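Local coordinates for protein peroxidase (Cellulomonas bogoriensis 69B4 = DSM 16987, PDB 6QZO) that binds heme b and, like other DyP-type peroxidases, probably uses hydrogen peroxide to oxidise dyes and other organic substrates, at residues F129-L134 / R345-D350; S230-R235 / A337-V342; D241-L246 / N353-P358; P285-D288 / I293-A296. One frame throughout, in Å; residues are numbered along the deposited sequence.

Contact 1: F129-L134 / R345-D350; sequences FGIDRL and RLDAAD. With HEM (protoporphyrin IX containing Fe), chain I.
Asp347 OD1 is the atom around which the loop 129-134 closes on the helix: the backbone N of Ile131 donates to it at 3.1 Å, nearly along the C-O axis, with an N-H...O angle of 145°. The N of Gly130 lies 3.0 Å from OD1 but is badly angled for a bond. Its weak bond goes to a water, which also makes a weak, long bond to Asp347 OD2. Two carbons of Ile131 also touch OD1: CG1 and CG2 both lie 3.5 Å from it, side by side on one flank, as the side chains slide past each other. With CG anti to the backbone N (chi1 177°), Asp347 reaches away from its helix and into the turn. Phe129 meets it obliquely, ring CD1 lying 3.8 Å from Asp347 CB. The loop is itself braced as a type I beta turn, Asp132 N bonding to Phe129 O at 3.0 Å, while Asp132 OD2 takes the N-H of Phe129 at 2.9 Å. Arg133 NH1 adds bonds to the carbonyls of Gly130 and Asp132, both lying in its guanidinium plane, which probably stiffens the turn that meets the carboxylate. One residue before Asp347, Leu346 CD1 rests 3.7 Å from heme C3C. Past the helix end, Asp350 OD2 is hydrogen-bonded to ND1 of His292, the axial iron ligand. The N-terminal-domain loop thus lies against the last turn of helix 340-348, with Ile131 also on Pro358 of strand 356-366 and Leu346 packed on helix 292-296.

Contact 2: S230-R235 / A337-V342; sequences SMVVRR and AQFTPV. With HEM (protoporphyrin IX containing Fe), chain I.
Phe339 turns one ring face to Val232, whose CG1 lies 4.1 Å from the ring centroid, 18° off the normal and displaced toward the rim: a CH-pi contact. It joins a central strand of the C-terminal four-stranded antiparallel sheet, strand order 2-3-1-4 as in the ferredoxin-like fold of DyP-type peroxidases, to the chain around Phe339, between helices 335-338 and 340-348. The nearest approach is Val232 CG1 to Phe339 CZ, 3.9 Å. Phe339 CG stands anti to the backbone N (chi1 178°), which carries the ring off this segment and sets it between the strand and the heme. Val232 likewise sends CG1 across, the two side chains crossing obliquely. Next but one along the strand, Arg234 lends only its aliphatic part, CG approaching Phe339 CZ at 4.3 Å. Its charged end turns elsewhere, to a salt bridge with Asp132 and a hydrogen bond with Ser361 OG, so the buried guanidinium has polar partners away from the ring. Phe305 also meets the Phe339 ring, and Leu126 packs on it. Phe339 thus lies between the sheet and the cofactor: Val232 is over one face, and its CE1 corner meets the heme vinyl group, 3.5 Å from CBC and 3.7 Å from CAC. Val342, three residues on, touches the same vinyl: its CG1 lies 3.4 Å from heme CBC.

Contact 3: D241-L246 / N353-P358; sequences DTWDEL and NEWTFP
Trp243 and Trp355 bring their backbones together, CA to CA 6.0 Å, where the short helix 240-243 passes into a type I beta turn, Trp243 to Leu246, beside the start of strand 356-366. The Trp355 indole lies against the helix end and the turn. On one face it carries Leu246 CD1, 3.6 Å from the centroid of the six-membered ring in a CH-pi contact, together with Trp243 CE3, 3.9 Å from Trp355 CG. Glu354 CB lies over the opposite face. The two indoles meet obliquely, planes 59° apart, and Trp243 NE1 bonds away from the contact to Met197 O. At the edge of Trp355, Thr242 brings OG1 to 3.3 Å from CD1, its hydroxyl being bonded to Asn239 O. An alanine in place of Trp355 would probably open a gap between turn and strand and leave Leu246 and Trp243 without the surface they pack on. Asp241 of the helix and Asp244 of the turn form salt bridges with Arg160 of the second subunit. The packing thus sets a segment that reaches the second subunit against the residue leading into strand 356-366, an outer strand, within this chain, of the C-terminal ferredoxin-like sheet, next to Thr356, which touches the heme.

Contact 4: P285-D288 / I293-A296; sequences PVID and IRRA. With HEM (protoporphyrin IX containing Fe), chain I.
Arg294 turns one edge of its guanidinium, NH2 and NE, to the consecutive carbonyls of Ile287 and Asp288, while Pro285 CB approaches NH2 obliquely at 4.1 Å. NH2 donates to Ile287 O at 2.9 Å with an N-H...O angle of 153°; NE donates to Asp288 O, also 2.9 Å away, along a more bent line of 137°. Both donors stand above the carbonyl planes rather than in them. The aliphatic chain leaves the helix extended and bends only at chi3 (-74°), which swings the edge round to the loop and leaves CD 3.3 Å from Asp288 O. NH2 has a second acceptor in Leu276 O, so one terminal nitrogen bonds to carbonyls of two separate loop segments. The carboxylate of Asp288 takes no part in this grip; its OD1 accepts from Glu290 N instead. With a leucine at Arg294, the carbonyls of Ile287, Asp288 and Leu276 would probably lose these donors, and the loop would be likely to shift against the helix. The other side of that helix belongs to the heme: Ala296 CB packs 3.6 Å from C2D, and Ile293 CG2 lies 3.8 Å from CAA at the root of a propionate. These are features of the proximal heme site, whose short helix 292-296 begins with the axial ligand His292 and is here pinned from behind to the loop that precedes it.

Along the chain the first segments come in the order contact 1, 2, 3, 4; contact 4 closes first, at 293-296, and the second segments of contacts 2, 1 and 3 follow between 337 and 358. Contacts 1 and 2 each touch all the others; the centre of contact 1 lies about 13 Å from that of contact 2, 14 Å from contact 3 and 17 Å from contact 4. Contacts 1 and 2 share helix 340-348; contacts 2 and 3 reach neighbouring strands of the C-terminal sheet. Contacts 3 and 4 do not touch. Contact 1 alone brings in the N-terminal domain, so heme-lining elements of the C-terminal domain are tied to sheet, partner domain and proximal helix.

Contact 1: F129-L134 / R345-D350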
# COMPACT_ATOMS: atom_id res chain seq x y z
N PHE A 129 -18.16 23.78 0.59
CA PHE A 129 -19.44 23.07 0.82
C PHE A 129 -19.61 22.85 2.33
O PHE A 129 -18.59 22.65 3.01
CB PHE A 129 -19.46 21.76 0.04
CG PHE A 129 -19.38 21.98 -1.45
CD1 PHE A 129 -20.48 22.48 -2.13
CD2 PHE A 129 -18.22 21.71 -2.17
CE1 PHE A 129 -20.41 22.75 -3.48
CE2 PHE A 129 -18.17 21.93 -3.54
CZ PHE A 129 -19.26 22.45 -4.19
N GLY A 130 -20.85 22.89 2.82
CA GLY A 130 -21.19 22.60 4.23
C GLY A 130 -20.57 21.29 4.72
O GLY A 130 -20.14 21.23 5.88
N ILE A 131 -20.49 20.27 3.86
CA ILE A 131 -20.00 18.91 4.21
C ILE A 131 -18.47 18.88 4.31
O ILE A 131 -17.96 17.92 4.91
CB ILE A 131 -20.50 17.87 3.19
CG1 ILE A 131 -20.09 18.21 1.76
CG2 ILE A 131 -22.01 17.69 3.33
CD1 ILE A 131 -20.09 17.02 0.83
N ASP A 132 -17.77 19.87 3.76
CA ASP A 132 -16.28 19.92 3.72
C ASP A 132 -15.70 19.86 5.13
O ASP A 132 -16.11 20.67 5.94
CB ASP A 132 -15.78 21.20 3.04
CG ASP A 132 -15.92 21.22 1.54
OD1 ASP A 132 -16.28 20.15 0.98
OD2 ASP A 132 -15.64 22.29 0.94
N ARG A 133 -14.76 18.95 5.37
CA ARG A 133 -13.86 18.96 6.56
C ARG A 133 -12.43 19.04 6.06
O ARG A 133 -11.61 18.24 6.51
CB ARG A 133 -13.99 17.69 7.42
CG ARG A 133 -15.23 17.45 8.24
CD ARG A 133 -15.92 18.70 8.74
NE ARG A 133 -17.25 18.50 9.30
CZ ARG A 133 -18.40 19.08 8.91
NH1 ARG A 133 -18.45 19.93 7.89
NH2 ARG A 133 -19.52 18.79 9.56
N LEU A 134 -12.14 19.97 5.15
CA LEU A 134 -10.89 19.99 4.35
C LEU A 134 -9.69 20.27 5.24
O LEU A 134 -9.69 21.30 5.94
CB LEU A 134 -11.01 21.02 3.22
CG LEU A 134 -12.06 20.70 2.16
CD1 LEU A 134 -12.07 21.77 1.09
CD2 LEU A 134 -11.84 19.32 1.55
N ARG A 345 -25.15 19.57 -5.48
CA ARG A 345 -26.43 18.85 -5.29
C ARG A 345 -26.28 17.84 -4.14
O ARG A 345 -27.22 17.74 -3.32
CB ARG A 345 -26.92 18.20 -6.59
CG ARG A 345 -28.40 17.85 -6.59
CD ARG A 345 -28.97 17.69 -7.99
NE ARG A 345 -28.16 16.76 -8.75
CZ ARG A 345 -27.48 17.01 -9.88
NH1 ARG A 345 -27.50 18.19 -10.50
NH2 ARG A 345 -26.80 16.01 -10.43
N LEU A 346 -25.13 17.15 -4.04
CA LEU A 346 -24.86 16.20 -2.92
C LEU A 346 -24.71 16.96 -1.61
O LEU A 346 -25.17 16.46 -0.58
CB LEU A 346 -23.59 15.39 -3.22
CG LEU A 346 -23.66 14.53 -4.47
CD1 LEU A 346 -22.51 13.53 -4.48
CD2 LEU A 346 -25.00 13.81 -4.58
N ASP A 347 -24.07 18.14 -1.63
CA ASP A 347 -23.94 18.98 -0.41
C ASP A 347 -25.35 19.30 0.12
O ASP A 347 -25.52 19.24 1.33
CB ASP A 347 -23.16 20.27 -0.66
CG ASP A 347 -23.09 21.16 0.56
OD1 ASP A 347 -22.53 20.72 1.57
OD2 ASP A 347 -23.60 22.29 0.48
N ALA A 348 -26.29 19.63 -0.77
CA ALA A 348 -27.66 20.07 -0.41
C ALA A 348 -28.42 18.90 0.24
O ALA A 348 -29.11 19.15 1.25
CB ALA A 348 -28.39 20.61 -1.61
N ALA A 349 -28.30 17.68 -0.28
CA ALA A 349 -28.92 16.47 0.28
C ALA A 349 -28.30 15.20 -0.33
O ALA A 349 -28.29 15.07 -1.55
CB ALA A 349 -30.42 16.50 0.08
N ASP A 350 -27.84 14.30 0.54
CA ASP A 350 -27.36 12.93 0.19
C ASP A 350 -27.27 12.13 1.50
O ASP A 350 -26.56 12.57 2.40
CB ASP A 350 -26.02 12.98 -0.55
CG ASP A 350 -25.53 11.63 -1.02
OD1 ASP A 350 -26.23 10.63 -0.76
OD2 ASP A 350 -24.44 11.57 -1.62
CHA HEM I . -22.33 6.43 -7.89
CHB HEM I . -20.09 5.47 -3.74
CHC HEM I . -18.71 10.09 -3.42
CHD HEM I . -20.59 10.96 -7.77
C1A HEM I . -21.86 5.79 -6.77
C2A HEM I . -22.19 4.45 -6.41
C3A HEM I . -21.57 4.19 -5.24
C4A HEM I . -20.83 5.35 -4.89
CMA HEM I . -21.61 2.91 -4.43
CAA HEM I . -23.11 3.51 -7.16
CBA HEM I . -22.40 2.66 -8.22
CGA HEM I . -22.02 3.52 -9.37
O1A HEM I . -20.87 4.03 -9.36
O2A HEM I . -22.85 3.73 -10.31
C1B HEM I . -19.53 6.67 -3.31
C2B HEM I . -18.82 6.77 -2.08
C3B HEM I . -18.42 8.08 -1.98
C4B HEM I . -18.94 8.74 -3.18
CMB HEM I . -18.54 5.62 -1.11
CAB HEM I . -17.59 8.75 -0.96
CBB HEM I . -16.87 8.11 -0.04
C1C HEM I . -19.08 10.74 -4.57
C2C HEM I . -18.83 12.08 -4.83
C3C HEM I . -19.36 12.38 -6.06
C4C HEM I . -19.95 11.16 -6.57
CMC HEM I . -18.13 13.09 -3.96
CAC HEM I . -19.19 13.78 -6.53
CBC HEM I . -19.60 14.27 -7.67
C1D HEM I . -21.23 9.76 -8.14
C2D HEM I . -21.94 9.61 -9.42
C3D HEM I . -22.44 8.36 -9.45
C4D HEM I . -22.01 7.75 -8.18
CMD HEM I . -22.16 10.62 -10.53
CAD HEM I . -23.27 7.73 -10.58
CBD HEM I . -24.78 7.98 -10.35
CGD HEM I . -25.70 7.45 -11.44
O1D HEM I . -25.86 8.07 -12.51
O2D HEM I . -26.36 6.38 -11.28
NA HEM I . -21.03 6.32 -5.83
NB HEM I . -19.58 7.85 -3.92
NC HEM I . -19.76 10.18 -5.62
ND HEM I . -21.31 8.62 -7.44
FE HEM I . -20.54 8.25 -5.75
O HOH W 1 -22.90 25.07 2.24

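Contact 2: S230-R235 / A337-V342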
# COMPACT_ATOMS: atom_id res chain seq x y z
N SER A 230 -9.61 18.35 -17.21
CA SER A 230 -9.49 18.83 -15.82
C SER A 230 -9.53 17.60 -14.91
O SER A 230 -10.15 16.60 -15.31
CB SER A 230 -10.57 19.81 -15.48
OG SER A 230 -11.82 19.16 -15.38
N MET A 231 -8.87 17.70 -13.77
CA MET A 231 -8.75 16.61 -12.78
C MET A 231 -9.17 17.17 -11.42
O MET A 231 -8.67 18.23 -11.04
CB MET A 231 -7.31 16.12 -12.70
CG MET A 231 -7.04 15.18 -11.54
SD MET A 231 -5.29 14.68 -11.61
CE MET A 231 -5.12 13.96 -9.98
N VAL A 232 -10.09 16.47 -10.76
CA VAL A 232 -10.48 16.72 -9.34
C VAL A 232 -9.98 15.53 -8.51
O VAL A 232 -10.21 14.39 -8.93
CB VAL A 232 -12.00 16.88 -9.20
CG1 VAL A 232 -12.44 16.83 -7.74
CG2 VAL A 232 -12.48 18.16 -9.86
N VAL A 233 -9.34 15.82 -7.38
CA VAL A 233 -8.99 14.83 -6.33
C VAL A 233 -9.67 15.26 -5.03
O VAL A 233 -9.25 16.29 -4.47
CB VAL A 233 -7.47 14.71 -6.14
CG1 VAL A 233 -7.10 13.70 -5.08
CG2 VAL A 233 -6.80 14.35 -7.45
N ARG A 234 -10.70 14.51 -4.62
CA ARG A 234 -11.29 14.59 -3.26
C ARG A 234 -10.83 13.35 -2.48
O ARG A 234 -11.08 12.21 -2.95
CB ARG A 234 -12.81 14.62 -3.32
CG ARG A 234 -13.39 15.73 -4.17
CD ARG A 234 -13.44 17.06 -3.46
NE ARG A 234 -14.59 17.23 -2.61
CZ ARG A 234 -14.91 18.34 -1.96
NH1 ARG A 234 -14.12 19.40 -2.00
NH2 ARG A 234 -16.02 18.34 -1.25
N ARG A 235 -10.14 13.57 -1.37
CA ARG A 235 -9.87 12.53 -0.35
C ARG A 235 -11.12 12.47 0.53
O ARG A 235 -11.39 13.47 1.23
CB ARG A 235 -8.63 12.90 0.46
CG ARG A 235 -8.06 11.76 1.28
CD ARG A 235 -6.87 12.19 2.09
NE ARG A 235 -6.33 11.15 2.95
CZ ARG A 235 -5.58 10.13 2.55
NH1 ARG A 235 -5.28 9.95 1.28
NH2 ARG A 235 -5.12 9.26 3.44
N ALA A 337 -18.74 23.48 -14.84
CA ALA A 337 -19.94 23.14 -15.62
C ALA A 337 -20.40 21.70 -15.32
O ALA A 337 -21.62 21.43 -15.48
CB ALA A 337 -19.66 23.32 -17.09
N GLN A 338 -19.50 20.80 -14.93
CA GLN A 338 -19.71 19.33 -14.97
C GLN A 338 -19.67 18.74 -13.55
O GLN A 338 -20.68 18.11 -13.15
CB GLN A 338 -18.69 18.69 -15.91
CG GLN A 338 -18.76 19.23 -17.34
CD GLN A 338 -17.92 18.43 -18.29
OE1 GLN A 338 -16.88 18.89 -18.76
NE2 GLN A 338 -18.35 17.20 -18.56
N PHE A 339 -18.58 18.94 -12.81
CA PHE A 339 -18.39 18.33 -11.46
C PHE A 339 -19.14 19.13 -10.40
O PHE A 339 -20.00 18.56 -9.69
CB PHE A 339 -16.91 18.19 -11.10
CG PHE A 339 -16.69 17.62 -9.72
CD1 PHE A 339 -16.69 16.25 -9.51
CD2 PHE A 339 -16.51 18.46 -8.64
CE1 PHE A 339 -16.50 15.74 -8.24
CE2 PHE A 339 -16.34 17.93 -7.36
CZ PHE A 339 -16.32 16.57 -7.16
N THR A 340 -18.82 20.41 -10.28
CA THR A 340 -19.25 21.29 -9.16
C THR A 340 -20.76 21.30 -8.98
O THR A 340 -21.23 21.33 -7.85
CB THR A 340 -18.68 22.70 -9.36
OG1 THR A 340 -17.27 22.48 -9.42
CG2 THR A 340 -19.05 23.66 -8.25
N PRO A 341 -21.58 21.35 -10.05
CA PRO A 341 -23.03 21.28 -9.90
C PRO A 341 -23.51 19.96 -9.25
O PRO A 341 -24.49 19.99 -8.53
CB PRO A 341 -23.57 21.40 -11.34
CG PRO A 341 -22.45 22.11 -12.07
CD PRO A 341 -21.18 21.54 -11.45
N VAL A 342 -22.80 18.86 -9.51
CA VAL A 342 -23.12 17.53 -8.89
C VAL A 342 -22.71 17.58 -7.42
O VAL A 342 -23.56 17.29 -6.55
CB VAL A 342 -22.48 16.35 -9.63
CG1 VAL A 342 -22.70 15.05 -8.89
CG2 VAL A 342 -22.98 16.25 -11.07
CHA HEM I . -22.33 6.43 -7.89
CHB HEM I . -20.09 5.47 -3.74
CHC HEM I . -18.71 10.09 -3.42
CHD HEM I . -20.59 10.96 -7.77
C1A HEM I . -21.86 5.79 -6.77
C2A HEM I . -22.19 4.45 -6.41
C3A HEM I . -21.57 4.19 -5.24
C4A HEM I . -20.83 5.35 -4.89
CMA HEM I . -21.61 2.91 -4.43
CAA HEM I . -23.11 3.51 -7.16
CBA HEM I . -22.40 2.66 -8.22
CGA HEM I . -22.02 3.52 -9.37
O1A HEM I . -20.87 4.03 -9.36
O2A HEM I . -22.85 3.73 -10.31
C1B HEM I . -19.53 6.67 -3.31
C2B HEM I . -18.82 6.77 -2.08
C3B HEM I . -18.42 8.08 -1.98
C4B HEM I . -18.94 8.74 -3.18
CMB HEM I . -18.54 5.62 -1.11
CAB HEM I . -17.59 8.75 -0.96
CBB HEM I . -16.87 8.11 -0.04
C1C HEM I . -19.08 10.74 -4.57
C2C HEM I . -18.83 12.08 -4.83
C3C HEM I . -19.36 12.38 -6.06
C4C HEM I . -19.95 11.16 -6.57
CMC HEM I . -18.13 13.09 -3.96
CAC HEM I . -19.19 13.78 -6.53
CBC HEM I . -19.60 14.27 -7.67
C1D HEM I . -21.23 9.76 -8.14
C2D HEM I . -21.94 9.61 -9.42
C3D HEM I . -22.44 8.36 -9.45
C4D HEM I . -22.01 7.75 -8.18
CMD HEM I . -22.16 10.62 -10.53
CAD HEM I . -23.27 7.73 -10.58
CBD HEM I . -24.78 7.98 -10.35
CGD HEM I . -25.70 7.45 -11.44
O1D HEM I . -25.86 8.07 -12.51
O2D HEM I . -26.36 6.38 -11.28
NA HEM I . -21.03 6.32 -5.83
NB HEM I . -19.58 7.85 -3.92
NC HEM I . -19.76 10.18 -5.62
ND HEM I . -21.31 8.62 -7.44
FE HEM I . -20.54 8.25 -5.75

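Contact 3: D241-L246 / N353-P358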
# COMPACT_ATOMS: atom_id res chain seq x y z
N ASP A 241 -16.92 3.02 11.46
CA ASP A 241 -17.43 2.72 12.82
C ASP A 241 -18.94 3.00 12.89
O ASP A 241 -19.65 2.12 13.39
CB ASP A 241 -16.68 3.50 13.91
CG ASP A 241 -15.23 3.08 14.08
OD1 ASP A 241 -14.87 1.96 13.65
OD2 ASP A 241 -14.47 3.89 14.63
N THR A 242 -19.43 4.15 12.39
CA THR A 242 -20.88 4.49 12.37
C THR A 242 -21.59 3.73 11.23
O THR A 242 -22.76 3.32 11.43
CB THR A 242 -21.13 6.00 12.30
OG1 THR A 242 -20.39 6.54 11.20
CG2 THR A 242 -20.73 6.71 13.58
N TRP A 243 -20.93 3.51 10.09
CA TRP A 243 -21.47 2.70 8.96
C TRP A 243 -21.86 1.30 9.47
O TRP A 243 -22.84 0.73 8.95
CB TRP A 243 -20.41 2.65 7.84
CG TRP A 243 -20.80 1.93 6.58
CD1 TRP A 243 -20.17 0.84 6.06
CD2 TRP A 243 -21.82 2.30 5.63
NE1 TRP A 243 -20.73 0.50 4.86
CE2 TRP A 243 -21.75 1.37 4.57
CE3 TRP A 243 -22.78 3.32 5.56
CZ2 TRP A 243 -22.61 1.40 3.48
CZ3 TRP A 243 -23.64 3.35 4.49
CH2 TRP A 243 -23.56 2.40 3.46
N ASP A 244 -21.10 0.77 10.42
CA ASP A 244 -21.32 -0.58 11.01
C ASP A 244 -22.64 -0.64 11.80
O ASP A 244 -23.14 -1.76 11.99
CB ASP A 244 -20.12 -0.99 11.87
CG ASP A 244 -18.94 -1.44 11.06
OD1 ASP A 244 -19.07 -1.46 9.80
OD2 ASP A 244 -17.90 -1.75 11.68
N GLU A 245 -23.18 0.51 12.21
CA GLU A 245 -24.46 0.61 12.98
C GLU A 245 -25.66 0.41 12.05
O GLU A 245 -26.79 0.34 12.58
CB GLU A 245 -24.55 1.95 13.70
CG GLU A 245 -23.48 2.16 14.77
CD GLU A 245 -23.45 3.56 15.36
OE1 GLU A 245 -23.94 4.51 14.70
OE2 GLU A 245 -22.99 3.69 16.51
N LEU A 246 -25.48 0.40 10.73
CA LEU A 246 -26.60 0.28 9.74
C LEU A 246 -26.81 -1.18 9.37
O LEU A 246 -25.83 -1.87 9.07
CB LEU A 246 -26.32 1.07 8.47
CG LEU A 246 -26.18 2.59 8.57
CD1 LEU A 246 -26.10 3.20 7.19
CD2 LEU A 246 -27.31 3.22 9.36
N ASN A 353 -23.80 11.32 3.00
CA ASN A 353 -23.05 12.39 3.72
C ASN A 353 -22.98 12.10 5.22
O ASN A 353 -22.13 12.73 5.87
CB ASN A 353 -23.69 13.78 3.54
CG ASN A 353 -23.44 14.36 2.17
OD1 ASN A 353 -22.47 13.99 1.49
ND2 ASN A 353 -24.30 15.26 1.74
N GLU A 354 -23.85 11.23 5.75
CA GLU A 354 -23.88 10.93 7.21
C GLU A 354 -22.70 10.01 7.58
O GLU A 354 -22.38 9.96 8.78
CB GLU A 354 -25.23 10.33 7.60
CG GLU A 354 -25.40 10.12 9.11
CD GLU A 354 -26.84 9.85 9.55
OE1 GLU A 354 -27.79 10.15 8.75
OE2 GLU A 354 -27.05 9.35 10.70
N TRP A 355 -22.09 9.32 6.62
CA TRP A 355 -21.04 8.28 6.86
C TRP A 355 -19.77 8.54 6.02
O TRP A 355 -18.87 7.71 6.08
CB TRP A 355 -21.62 6.89 6.61
CG TRP A 355 -22.80 6.66 7.51
CD1 TRP A 355 -22.76 6.46 8.86
CD2 TRP A 355 -24.19 6.76 7.16
NE1 TRP A 355 -24.03 6.39 9.36
CE2 TRP A 355 -24.93 6.56 8.34
CE3 TRP A 355 -24.87 6.98 5.96
CZ2 TRP A 355 -26.32 6.59 8.36
CZ3 TRP A 355 -26.24 6.99 5.97
CH2 TRP A 355 -26.96 6.79 7.15
N THR A 356 -19.71 9.65 5.30
CA THR A 356 -18.55 10.09 4.50
C THR A 356 -18.31 11.57 4.80
O THR A 356 -19.26 12.23 5.21
CB THR A 356 -18.78 9.88 3.00
OG1 THR A 356 -19.84 10.76 2.63
CG2 THR A 356 -19.12 8.46 2.63
N PHE A 357 -17.09 12.06 4.58
CA PHE A 357 -16.77 13.51 4.68
C PHE A 357 -15.49 13.81 3.90
O PHE A 357 -14.53 13.06 3.97
CB PHE A 357 -16.77 13.99 6.13
CG PHE A 357 -15.88 13.26 7.11
CD1 PHE A 357 -16.35 12.18 7.85
CD2 PHE A 357 -14.58 13.70 7.34
CE1 PHE A 357 -15.52 11.52 8.74
CE2 PHE A 357 -13.76 13.05 8.26
CZ PHE A 357 -14.23 11.95 8.96
N PRO A 358 -15.47 14.89 3.09
CA PRO A 358 -14.27 15.26 2.34
C PRO A 358 -13.23 15.86 3.27
O PRO A 358 -13.57 16.76 4.02
CB PRO A 358 -14.78 16.32 1.33
CG PRO A 358 -16.28 16.32 1.46
CD PRO A 358 -16.58 15.84 2.86

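Contact 4: P285-D288 / I293-A296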
# COMPACT_ATOMS: atom_id res chain seq x y z
N PRO A 285 -41.14 6.35 -2.68
CA PRO A 285 -40.17 6.00 -3.73
C PRO A 285 -39.30 4.80 -3.32
O PRO A 285 -38.82 4.81 -2.19
CB PRO A 285 -39.29 7.25 -3.86
CG PRO A 285 -40.15 8.37 -3.30
CD PRO A 285 -41.01 7.74 -2.22
N VAL A 286 -39.11 3.81 -4.21
CA VAL A 286 -38.32 2.58 -3.92
C VAL A 286 -36.86 3.00 -3.70
O VAL A 286 -36.27 2.54 -2.73
CB VAL A 286 -38.43 1.52 -5.03
CG1 VAL A 286 -37.51 0.34 -4.77
CG2 VAL A 286 -39.85 1.02 -5.19
N ILE A 287 -36.33 3.84 -4.59
CA ILE A 287 -35.03 4.53 -4.40
C ILE A 287 -35.32 5.84 -3.68
O ILE A 287 -36.17 6.62 -4.20
CB ILE A 287 -34.29 4.73 -5.74
CG1 ILE A 287 -33.96 3.38 -6.39
CG2 ILE A 287 -33.05 5.59 -5.54
CD1 ILE A 287 -33.75 3.44 -7.86
N ASP A 288 -34.69 6.05 -2.52
CA ASP A 288 -34.99 7.20 -1.62
C ASP A 288 -34.78 8.51 -2.40
O ASP A 288 -33.92 8.54 -3.31
CB ASP A 288 -34.12 7.13 -0.37
CG ASP A 288 -34.64 7.95 0.79
OD1 ASP A 288 -34.39 9.16 0.80
OD2 ASP A 288 -35.34 7.37 1.66
N ILE A 293 -27.45 7.78 -5.65
CA ILE A 293 -27.44 7.66 -7.14
C ILE A 293 -28.58 8.50 -7.72
O ILE A 293 -28.53 8.81 -8.93
CB ILE A 293 -27.50 6.19 -7.61
CG1 ILE A 293 -28.86 5.55 -7.34
CG2 ILE A 293 -26.35 5.41 -7.00
CD1 ILE A 293 -29.07 4.27 -8.10
N ARG A 294 -29.58 8.85 -6.92
CA ARG A 294 -30.65 9.78 -7.35
C ARG A 294 -30.05 11.19 -7.37
O ARG A 294 -30.22 11.88 -8.37
CB ARG A 294 -31.87 9.69 -6.44
CG ARG A 294 -33.01 10.61 -6.85
CD ARG A 294 -34.13 10.59 -5.83
NE ARG A 294 -34.90 9.37 -5.90
CZ ARG A 294 -35.86 9.12 -6.79
NH1 ARG A 294 -36.17 10.02 -7.72
NH2 ARG A 294 -36.52 7.96 -6.76
N ARG A 295 -29.37 11.58 -6.29
CA ARG A 295 -28.85 12.96 -6.10
C ARG A 295 -27.63 13.20 -7.00
O ARG A 295 -27.40 14.37 -7.34
CB ARG A 295 -28.52 13.18 -4.62
CG ARG A 295 -29.73 13.10 -3.70
CD ARG A 295 -30.72 14.21 -3.95
NE ARG A 295 -30.15 15.51 -3.62
CZ ARG A 295 -30.70 16.68 -3.93
NH1 ARG A 295 -31.85 16.73 -4.59
NH2 ARG A 295 -30.08 17.79 -3.60
N ALA A 296 -26.90 12.15 -7.37
CA ALA A 296 -25.62 12.23 -8.12
C ALA A 296 -25.87 12.13 -9.62
O ALA A 296 -24.99 12.55 -10.40
CB ALA A 296 -24.69 11.15 -7.64
CHA HEM I . -22.33 6.43 -7.89
CHB HEM I . -20.09 5.47 -3.74
CHC HEM I . -18.71 10.09 -3.42
CHD HEM I . -20.59 10.96 -7.77
C1A HEM I . -21.86 5.79 -6.77
C2A HEM I . -22.19 4.45 -6.41
C3A HEM I . -21.57 4.19 -5.24
C4A HEM I . -20.83 5.35 -4.89
CMA HEM I . -21.61 2.91 -4.43
CAA HEM I . -23.11 3.51 -7.16
CBA HEM I . -22.40 2.66 -8.22
CGA HEM I . -22.02 3.52 -9.37
O1A HEM I . -20.87 4.03 -9.36
O2A HEM I . -22.85 3.73 -10.31
C1B HEM I . -19.53 6.67 -3.31
C2B HEM I . -18.82 6.77 -2.08
C3B HEM I . -18.42 8.08 -1.98
C4B HEM I . -18.94 8.74 -3.18
CMB HEM I . -18.54 5.62 -1.11
CAB HEM I . -17.59 8.75 -0.96
CBB HEM I . -16.87 8.11 -0.04
C1C HEM I . -19.08 10.74 -4.57
C2C HEM I . -18.83 12.08 -4.83
C3C HEM I . -19.36 12.38 -6.06
C4C HEM I . -19.95 11.16 -6.57
CMC HEM I . -18.13 13.09 -3.96
CAC HEM I . -19.19 13.78 -6.53
CBC HEM I . -19.60 14.27 -7.67
C1D HEM I . -21.23 9.76 -8.14
C2D HEM I . -21.94 9.61 -9.42
C3D HEM I . -22.44 8.36 -9.45
C4D HEM I . -22.01 7.75 -8.18
CMD HEM I . -22.16 10.62 -10.53
CAD HEM I . -23.27 7.73 -10.58
CBD HEM I . -24.78 7.98 -10.35
CGD HEM I . -25.70 7.45 -11.44
O1D HEM I . -25.86 8.07 -12.51
O2D HEM I . -26.36 6.38 -11.28
NA HEM I . -21.03 6.32 -5.83
NB HEM I . -19.58 7.85 -3.92
NC HEM I . -19.76 10.18 -5.62
ND HEM I . -21.31 8.62 -7.44
FE HEM I . -20.54 8.25 -5.75